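Local coordinates for catabolite activation-like protein (Xanthomonas campestris pv. campestris, PDB 3IWZ) that acts as a dimeric, DNA-binding global transcription regulator that controls virulence genes in diffusible-signal-factor signalling and apparently loses DNA binding when it takes up c-di-GMP, at residues D[135-138]-D[139-143]; D[158-161]-D[162-166]; D[186-190]-D[191-195]. All coordinates share one frame; numbering follows the deposited sequence.

Contact 1: residues D[135-138]-D[139-143]; sequences YAIG and VQLSK
From Y135 to S142 the backbone is regular alpha-helix: V139, Q140, L141 and S142 each donate their amide to the carbonyl four residues back, V139 N lying 2.8 Å from Y135 O at the first step and S142 N 2.8 Å from G138 O at the last. G138 keeps helical phi and psi, and the ladder of bonds passes through it unbroken. On one flank Y135 meets V139. The tyrosine CG stands opposite the backbone N (chi1 180°), which swings the ring down the helix toward the following turn. There V139 CG2 sits over one ring face, 4.2 Å from the centroid of the Y135 ring and 27° off its normal, a CH-pi contact. The nearest ring atom is Y135 CE2, 3.8 Å from V139 CG2, and the same methyl is also 3.4 Å from Y135 O, so one branch of the valine touches both the ring and the carbonyl of its partner. The ring is held from beyond the helix as well: Y135 OH is hydrogen-bonded to L91 O of the second subunit, and F92 of that subunit meets the ring with planes about 20° apart. On another flank I137 and L141 run side by side, pointing the same way, with I137 CG2 3.9 Å from L141 CD1. I137 packs on F85 and F92 of its own chain. L141 instead reaches S142 of the second subunit, and S142 packs on L141 of that subunit, a reciprocal pair that places this turn at the dimer interface. Such a segment, buried between its own beta domain and its partner, is characteristic of the long dimerisation helix of CRP-family regulators, here helix 130-157.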
loop_
_atom_site.group_PDB
_atom_site.type_symbol
_atom_site.label_atom_id
_atom_site.label_comp_id
_atom_site.label_asym_id
_atom_site.label_seq_id
_atom_site.Cartn_x
_atom_site.Cartn_y
_atom_site.Cartn_z
ATOM N N TYR D 135 5.684 -6.790 14.990
ATOM C CA TYR D 135 4.933 -7.780 14.230
ATOM C C TYR D 135 3.490 -7.321 14.043
ATOM O O TYR D 135 2.928 -7.464 12.958
ATOM C CB TYR D 135 4.959 -9.134 14.942
ATOM C CG TYR D 135 4.196 -10.215 14.213
ATOM C CD1 TYR D 135 4.706 -10.797 13.057
ATOM C CD2 TYR D 135 2.935 -10.616 14.651
ATOM C CE1 TYR D 135 3.979 -11.746 12.349
ATOM C CE2 TYR D 135 2.196 -11.566 13.949
ATOM C CZ TYR D 135 2.723 -12.124 12.798
ATOM O OH TYR D 135 1.979 -13.030 12.079
ATOM N N ALA D 136 2.881 -6.784 15.098
ATOM C CA ALA D 136 1.504 -6.305 14.986
ATOM C C ALA D 136 1.438 -5.215 13.916
ATOM O O ALA D 136 0.550 -5.224 13.067
ATOM C CB ALA D 136 1.011 -5.753 16.317
ATOM N N ILE D 137 2.386 -4.279 13.958
ATOM C CA ILE D 137 2.418 -3.204 12.978
ATOM C C ILE D 137 2.630 -3.816 11.598
ATOM O O ILE D 137 2.078 -3.345 10.605
ATOM C CB ILE D 137 3.539 -2.194 13.297
ATOM C CG1 ILE D 137 3.208 -1.461 14.605
ATOM C CG2 ILE D 137 3.714 -1.213 12.142
ATOM C CD1 ILE D 137 4.248 -0.470 15.043
ATOM N N GLY D 138 3.422 -4.883 11.548
ATOM C CA GLY D 138 3.658 -5.557 10.286
ATOM C C GLY D 138 2.346 -6.083 9.729
ATOM O O GLY D 138 2.050 -5.937 8.539
ATOM N N VAL D 139 1.556 -6.713 10.592
ATOM C CA VAL D 139 0.255 -7.245 10.193
ATOM C C VAL D 139 -0.616 -6.136 9.609
ATOM O O VAL D 139 -1.270 -6.312 8.572
ATOM C CB VAL D 139 -0.493 -7.850 11.402
ATOM C CG1 VAL D 139 -1.955 -8.107 11.039
ATOM C CG2 VAL D 139 0.200 -9.146 11.848
ATOM N N GLN D 140 -0.619 -4.988 10.275
ATOM C CA GLN D 140 -1.440 -3.880 9.820
ATOM C C GLN D 140 -0.927 -3.269 8.531
ATOM O O GLN D 140 -1.717 -2.895 7.671
ATOM C CB GLN D 140 -1.576 -2.825 10.931
ATOM C CG GLN D 140 -2.299 -3.380 12.158
ATOM C CD GLN D 140 -2.490 -2.370 13.286
ATOM O OE1 GLN D 140 -2.937 -2.727 14.380
ATOM N NE2 GLN D 140 -2.162 -1.113 13.025
ATOM N N LEU D 141 0.392 -3.174 8.392
ATOM C CA LEU D 141 0.967 -2.632 7.172
ATOM C C LEU D 141 0.618 -3.576 6.024
ATOM O O LEU D 141 0.262 -3.131 4.938
ATOM C CB LEU D 141 2.492 -2.477 7.305
ATOM C CG LEU D 141 2.993 -1.263 8.124
ATOM C CD1 LEU D 141 4.508 -1.308 8.293
ATOM C CD2 LEU D 141 2.587 0.031 7.423
ATOM N N SER D 142 0.678 -4.879 6.282
ATOM C CA SER D 142 0.378 -5.856 5.241
ATOM C C SER D 142 -1.067 -5.811 4.759
ATOM O O SER D 142 -1.331 -5.974 3.566
ATOM C CB SER D 142 0.721 -7.264 5.716
ATOM O OG SER D 142 2.121 -7.423 5.843
ATOM N N LYS D 143 -2.008 -5.573 5.665
ATOM C CA LYS D 143 -3.414 -5.515 5.250
ATOM C C LYS D 143 -3.689 -4.288 4.391
ATOM O O LYS D 143 -4.417 -4.361 3.402
ATOM C CB LYS D 143 -4.346 -5.514 6.466
ATOM C CG LYS D 143 -4.378 -6.824 7.221
ATOM C CD LYS D 143 -5.175 -6.705 8.517
ATOM C CE LYS D 143 -4.498 -5.731 9.479
ATOM N NZ LYS D 143 -5.242 -5.633 10.766
#

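Contact 2: residues D[158-161]-D[162-166]; sequences LDVT and DRIVR
L158 and D162 bring one apolar and one charged side chain together where helix 160-172 begins. D162 CG lies trans to its own backbone N, directing the carboxylate back over the leucine: D162 OD1 is 3.3 Å from L158 CD1, and D162 OD2 is 3.6 Å from L158 CD2. The same CD1 methyl of L158 also covers one face of the R166 guanidinium, 3.4 Å above its plane and displaced toward the rim. D162 OD1 and R166 NH1 form a salt bridge at 2.6 Å, although the hydrogen bond within it is weak because its angle is poor. The backbone of D162 is held separately. D159, at the N-cap, accepts from D162 N through OD2 at a very short 2.5 Å, and that donor arrives from above the carboxylate plane (41° out of it). D159 OD1 and D162 OD2 are 3.8 Å apart, a pairing of like charges that is probably unfavourable and that R166 and the helix N-terminus may offset. R163 takes a different course, its chain bending at chi3 (-68°) to turn the guanidinium back to the link before the helix. R163 NH1 donates to L158 O at 3.1 Å, with that oxygen only 2° out of the guanidinium plane, while V160 CA lies over one face of the group. R163 N, in turn, bonds D159 O at 2.8 Å. R163 NE carries the link onward to V197 O at the end of helix 190-197; R163 and R166 also touch L155 and R154 of helix 130-157, and I164 packs between helices 190-197 and 201-213.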
loop_
_atom_site.group_PDB
_atom_site.type_symbol
_atom_site.label_atom_id
_atom_site.label_comp_id
_atom_site.label_asym_id
_atom_site.label_seq_id
_atom_site.Cartn_x
_atom_site.Cartn_y
_atom_site.Cartn_z
ATOM N N LEU D 158 -11.226 -0.811 -13.706
ATOM C CA LEU D 158 -12.678 -0.829 -13.546
ATOM C C LEU D 158 -13.299 0.549 -13.689
ATOM O O LEU D 158 -12.685 1.554 -13.348
ATOM C CB LEU D 158 -13.058 -1.421 -12.188
ATOM C CG LEU D 158 -12.669 -2.883 -11.948
ATOM C CD1 LEU D 158 -13.172 -3.328 -10.583
ATOM C CD2 LEU D 158 -13.251 -3.763 -13.044
ATOM N N ASP D 159 -14.530 0.588 -14.197
ATOM C CA ASP D 159 -15.242 1.849 -14.394
ATOM C C ASP D 159 -15.835 2.382 -13.090
ATOM O O ASP D 159 -16.031 1.637 -12.133
ATOM C CB ASP D 159 -16.363 1.677 -15.424
ATOM C CG ASP D 159 -17.377 0.636 -15.006
ATOM O OD1 ASP D 159 -17.240 -0.538 -15.424
ATOM O OD2 ASP D 159 -18.299 0.987 -14.242
ATOM N N VAL D 160 -16.135 3.675 -13.076
ATOM C CA VAL D 160 -16.699 4.342 -11.909
ATOM C C VAL D 160 -17.880 3.564 -11.327
ATOM O O VAL D 160 -17.792 3.011 -10.225
ATOM C CB VAL D 160 -17.169 5.761 -12.278
ATOM C CG1 VAL D 160 -17.377 6.588 -11.021
ATOM C CG2 VAL D 160 -16.148 6.415 -13.204
ATOM N N THR D 161 -18.981 3.516 -12.076
ATOM C CA THR D 161 -20.177 2.808 -11.631
ATOM C C THR D 161 -19.771 1.452 -11.068
ATOM O O THR D 161 -20.235 1.040 -10.002
ATOM C CB THR D 161 -21.178 2.594 -12.795
ATOM O OG1 THR D 161 -20.635 1.670 -13.742
ATOM C CG2 THR D 161 -21.460 3.906 -13.505
ATOM N N ASP D 162 -18.889 0.768 -11.785
ATOM C CA ASP D 162 -18.410 -0.539 -11.362
ATOM C C ASP D 162 -17.785 -0.465 -9.964
ATOM O O ASP D 162 -18.155 -1.232 -9.075
ATOM C CB ASP D 162 -17.382 -1.060 -12.369
ATOM C CG ASP D 162 -16.851 -2.435 -12.012
ATOM O OD1 ASP D 162 -16.430 -2.631 -10.850
ATOM O OD2 ASP D 162 -16.843 -3.315 -12.899
ATOM N N ARG D 163 -16.843 0.460 -9.774
ATOM C CA ARG D 163 -16.166 0.614 -8.483
ATOM C C ARG D 163 -17.156 0.969 -7.371
ATOM O O ARG D 163 -17.065 0.453 -6.261
ATOM C CB ARG D 163 -15.072 1.699 -8.552
ATOM C CG ARG D 163 -14.138 1.619 -9.765
ATOM C CD ARG D 163 -12.782 2.329 -9.549
ATOM N NE ARG D 163 -12.842 3.791 -9.448
ATOM C CZ ARG D 163 -12.881 4.623 -10.485
ATOM N NH1 ARG D 163 -12.869 4.155 -11.728
ATOM N NH2 ARG D 163 -12.922 5.931 -10.285
ATOM N N ILE D 164 -18.100 1.854 -7.670
ATOM C CA ILE D 164 -19.085 2.265 -6.676
ATOM C C ILE D 164 -19.934 1.091 -6.182
ATOM O O ILE D 164 -20.175 0.957 -4.982
ATOM C CB ILE D 164 -20.012 3.365 -7.232
ATOM C CG1 ILE D 164 -19.173 4.586 -7.627
ATOM C CG2 ILE D 164 -21.058 3.741 -6.185
ATOM C CD1 ILE D 164 -19.983 5.777 -8.125
ATOM N N VAL D 165 -20.384 0.244 -7.104
ATOM C CA VAL D 165 -21.187 -0.918 -6.734
ATOM C C VAL D 165 -20.398 -1.806 -5.775
ATOM O O VAL D 165 -20.900 -2.192 -4.712
ATOM C CB VAL D 165 -21.586 -1.750 -7.973
ATOM C CG1 VAL D 165 -22.185 -3.078 -7.539
ATOM C CG2 VAL D 165 -22.590 -0.969 -8.813
ATOM N N ARG D 166 -19.162 -2.122 -6.156
ATOM C CA ARG D 166 -18.282 -2.949 -5.338
ATOM C C ARG D 166 -18.136 -2.378 -3.926
ATOM O O ARG D 166 -18.251 -3.108 -2.936
ATOM C CB ARG D 166 -16.899 -3.053 -5.993
ATOM C CG ARG D 166 -16.772 -4.088 -7.110
ATOM C CD ARG D 166 -15.343 -4.096 -7.634
ATOM N NE ARG D 166 -14.938 -5.374 -8.218
ATOM C CZ ARG D 166 -15.373 -5.849 -9.379
ATOM N NH1 ARG D 166 -16.242 -5.154 -10.101
ATOM N NH2 ARG D 166 -14.928 -7.016 -9.830
#

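Contact 3: residues D[186-190]-D[191-195]; sequences LRVSR and QELAR
S189 and E192 meet at the start of helix 190-197, where S189 holds the N-cap position and its OG lies 3.5 Å from E192 CB. The path of the glutamate can be traced outward from there. E192 CB, besides touching the serine hydroxyl, has V188 CG1 beside it at 4.0 Å, the two side chains crossing at about a right angle. The next atom, E192 CG, placed by a chi1 of -94° that is well away from a staggered value, stays 3.7 Å from S189 OG and also lies in the guanidinium plane of R195, at its edge. A bend at chi2 of -63° then turns the carboxylate away from the loop and along the helix. At its tip the two oxygens part: E192 OE2 is 2.7 Å from R195 NE in a salt bridge whose hydrogen bond is weak, whereas E192 OE1 is hydrogen-bonded to Y79 OH. Since Y79 belongs to strand 74-80 of the cyclic nucleotide-binding domain, the glutamate joins the two domains of the chain. Helix 190-197 is the first helix of the predicted helix-turn-helix motif, which continues into helix 201-213, as in the DNA-binding domain of CRP relatives. Its opening turn is set by backbone bonds, L193 N donating to S189 O at 3.0 Å and A194 N to R190 O at 3.2 Å. V188 CG1 lies against that turn, 3.9 Å from L193 N and 4.2 Å from L193 CD1. L193 packs on L208 and A194 on A204 of helix 201-213, while R195 NH2 forms a salt bridge with E74 OE1.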
loop_
_atom_site.group_PDB
_atom_site.type_symbol
_atom_site.label_atom_id
_atom_site.label_comp_id
_atom_site.label_asym_id
_atom_site.label_seq_id
_atom_site.Cartn_x
_atom_site.Cartn_y
_atom_site.Cartn_z
ATOM N N LEU D 186 -27.043 1.709 4.599
ATOM C CA LEU D 186 -25.647 2.118 4.714
ATOM C C LEU D 186 -25.503 3.629 4.622
ATOM O O LEU D 186 -25.696 4.222 3.558
ATOM C CB LEU D 186 -24.814 1.457 3.611
ATOM C CG LEU D 186 -24.941 -0.060 3.428
ATOM C CD1 LEU D 186 -24.071 -0.507 2.263
ATOM C CD2 LEU D 186 -24.525 -0.776 4.698
ATOM N N ARG D 187 -25.147 4.246 5.743
ATOM C CA ARG D 187 -24.979 5.691 5.799
ATOM C C ARG D 187 -23.638 6.151 5.238
ATOM O O ARG D 187 -22.624 6.133 5.937
ATOM C CB ARG D 187 -25.129 6.176 7.247
ATOM C CG ARG D 187 -25.042 7.684 7.415
ATOM C CD ARG D 187 -25.570 8.110 8.783
ATOM N NE ARG D 187 -24.934 7.377 9.876
ATOM C CZ ARG D 187 -23.665 7.523 10.247
ATOM N NH1 ARG D 187 -22.876 8.384 9.614
ATOM N NH2 ARG D 187 -23.184 6.803 11.250
ATOM N N VAL D 188 -23.646 6.561 3.972
ATOM C CA VAL D 188 -22.445 7.059 3.310
ATOM C C VAL D 188 -22.793 8.270 2.446
ATOM O O VAL D 188 -23.535 8.158 1.471
ATOM C CB VAL D 188 -21.788 5.982 2.407
ATOM C CG1 VAL D 188 -20.586 6.572 1.688
ATOM C CG2 VAL D 188 -21.347 4.793 3.246
ATOM N N SER D 189 -22.254 9.427 2.818
ATOM C CA SER D 189 -22.495 10.664 2.090
ATOM C C SER D 189 -21.964 10.593 0.660
ATOM O O SER D 189 -21.015 9.859 0.371
ATOM C CB SER D 189 -21.845 11.833 2.836
ATOM O OG SER D 189 -20.566 11.473 3.330
ATOM N N ARG D 190 -22.591 11.354 -0.233
ATOM C CA ARG D 190 -22.193 11.388 -1.635
ATOM C C ARG D 190 -20.727 11.797 -1.746
ATOM O O ARG D 190 -20.006 11.344 -2.635
ATOM C CB ARG D 190 -23.082 12.373 -2.410
ATOM C CG ARG D 190 -22.654 12.596 -3.853
ATOM C CD ARG D 190 -23.849 12.776 -4.796
ATOM N NE ARG D 190 -24.530 14.062 -4.660
ATOM C CZ ARG D 190 -25.526 14.463 -5.448
ATOM N NH1 ARG D 190 -25.959 13.676 -6.427
ATOM N NH2 ARG D 190 -26.086 15.653 -5.271
ATOM N N GLN D 191 -20.298 12.659 -0.829
ATOM C CA GLN D 191 -18.921 13.138 -0.796
ATOM C C GLN D 191 -17.962 11.984 -0.512
ATOM O O GLN D 191 -16.997 11.786 -1.247
ATOM C CB GLN D 191 -18.781 14.227 0.274
ATOM C CG GLN D 191 -19.558 15.501 -0.064
ATOM C CD GLN D 191 -20.040 16.251 1.169
ATOM O OE1 GLN D 191 -20.865 15.741 1.939
ATOM N NE2 GLN D 191 -19.534 17.469 1.359
ATOM N N GLU D 192 -18.236 11.223 0.546
ATOM C CA GLU D 192 -17.395 10.087 0.928
ATOM C C GLU D 192 -17.359 8.998 -0.134
ATOM O O GLU D 192 -16.327 8.359 -0.339
ATOM C CB GLU D 192 -17.863 9.485 2.256
ATOM C CG GLU D 192 -17.128 10.031 3.475
ATOM C CD GLU D 192 -15.640 9.704 3.458
ATOM O OE1 GLU D 192 -15.288 8.508 3.553
ATOM O OE2 GLU D 192 -14.822 10.643 3.349
ATOM N N LEU D 193 -18.485 8.780 -0.804
ATOM C CA LEU D 193 -18.542 7.764 -1.845
ATOM C C LEU D 193 -17.546 8.132 -2.934
ATOM O O LEU D 193 -16.744 7.301 -3.374
ATOM C CB LEU D 193 -19.942 7.692 -2.446
ATOM C CG LEU D 193 -20.204 6.403 -3.222
ATOM C CD1 LEU D 193 -20.081 5.225 -2.268
ATOM C CD2 LEU D 193 -21.588 6.439 -3.848
ATOM N N ALA D 194 -17.600 9.390 -3.354
ATOM C CA ALA D 194 -16.706 9.891 -4.387
ATOM C C ALA D 194 -15.241 9.838 -3.932
ATOM O O ALA D 194 -14.336 9.673 -4.745
ATOM C CB ALA D 194 -17.092 11.302 -4.755
ATOM N N ARG D 195 -15.011 9.984 -2.632
ATOM C CA ARG D 195 -13.658 9.930 -2.091
ATOM C C ARG D 195 -13.192 8.480 -1.990
ATOM O O ARG D 195 -11.995 8.196 -1.989
ATOM C CB ARG D 195 -13.608 10.589 -0.708
ATOM C CG ARG D 195 -13.558 12.099 -0.747
ATOM C CD ARG D 195 -13.299 12.696 0.631
ATOM N NE ARG D 195 -14.458 12.568 1.503
ATOM C CZ ARG D 195 -15.018 13.583 2.152
ATOM N NH1 ARG D 195 -16.077 13.374 2.925
ATOM N NH2 ARG D 195 -14.519 14.808 2.027
#

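Overall arrangement
Contact 1 is buried, whereas contact 2 lies at the surface and contact 3 is partly covered. All three are local, but contact 1 sits within one unbroken helix, while contacts 2 and 3 lie at helix starts, with D159 and S189 in the N-cap positions. Contact 1 combines apolar and ring packing with a tyrosine hydrogen bond to the second subunit; the other two add salt bridges and reach no other chain. Contacts 2 and 3 have centres about 14 Å apart and touch through I164 CG2 and L193 CD2 (3.6 Å), both in the DNA-binding domain. Contact 1 is about 27 Å, centre to centre, from contact 3.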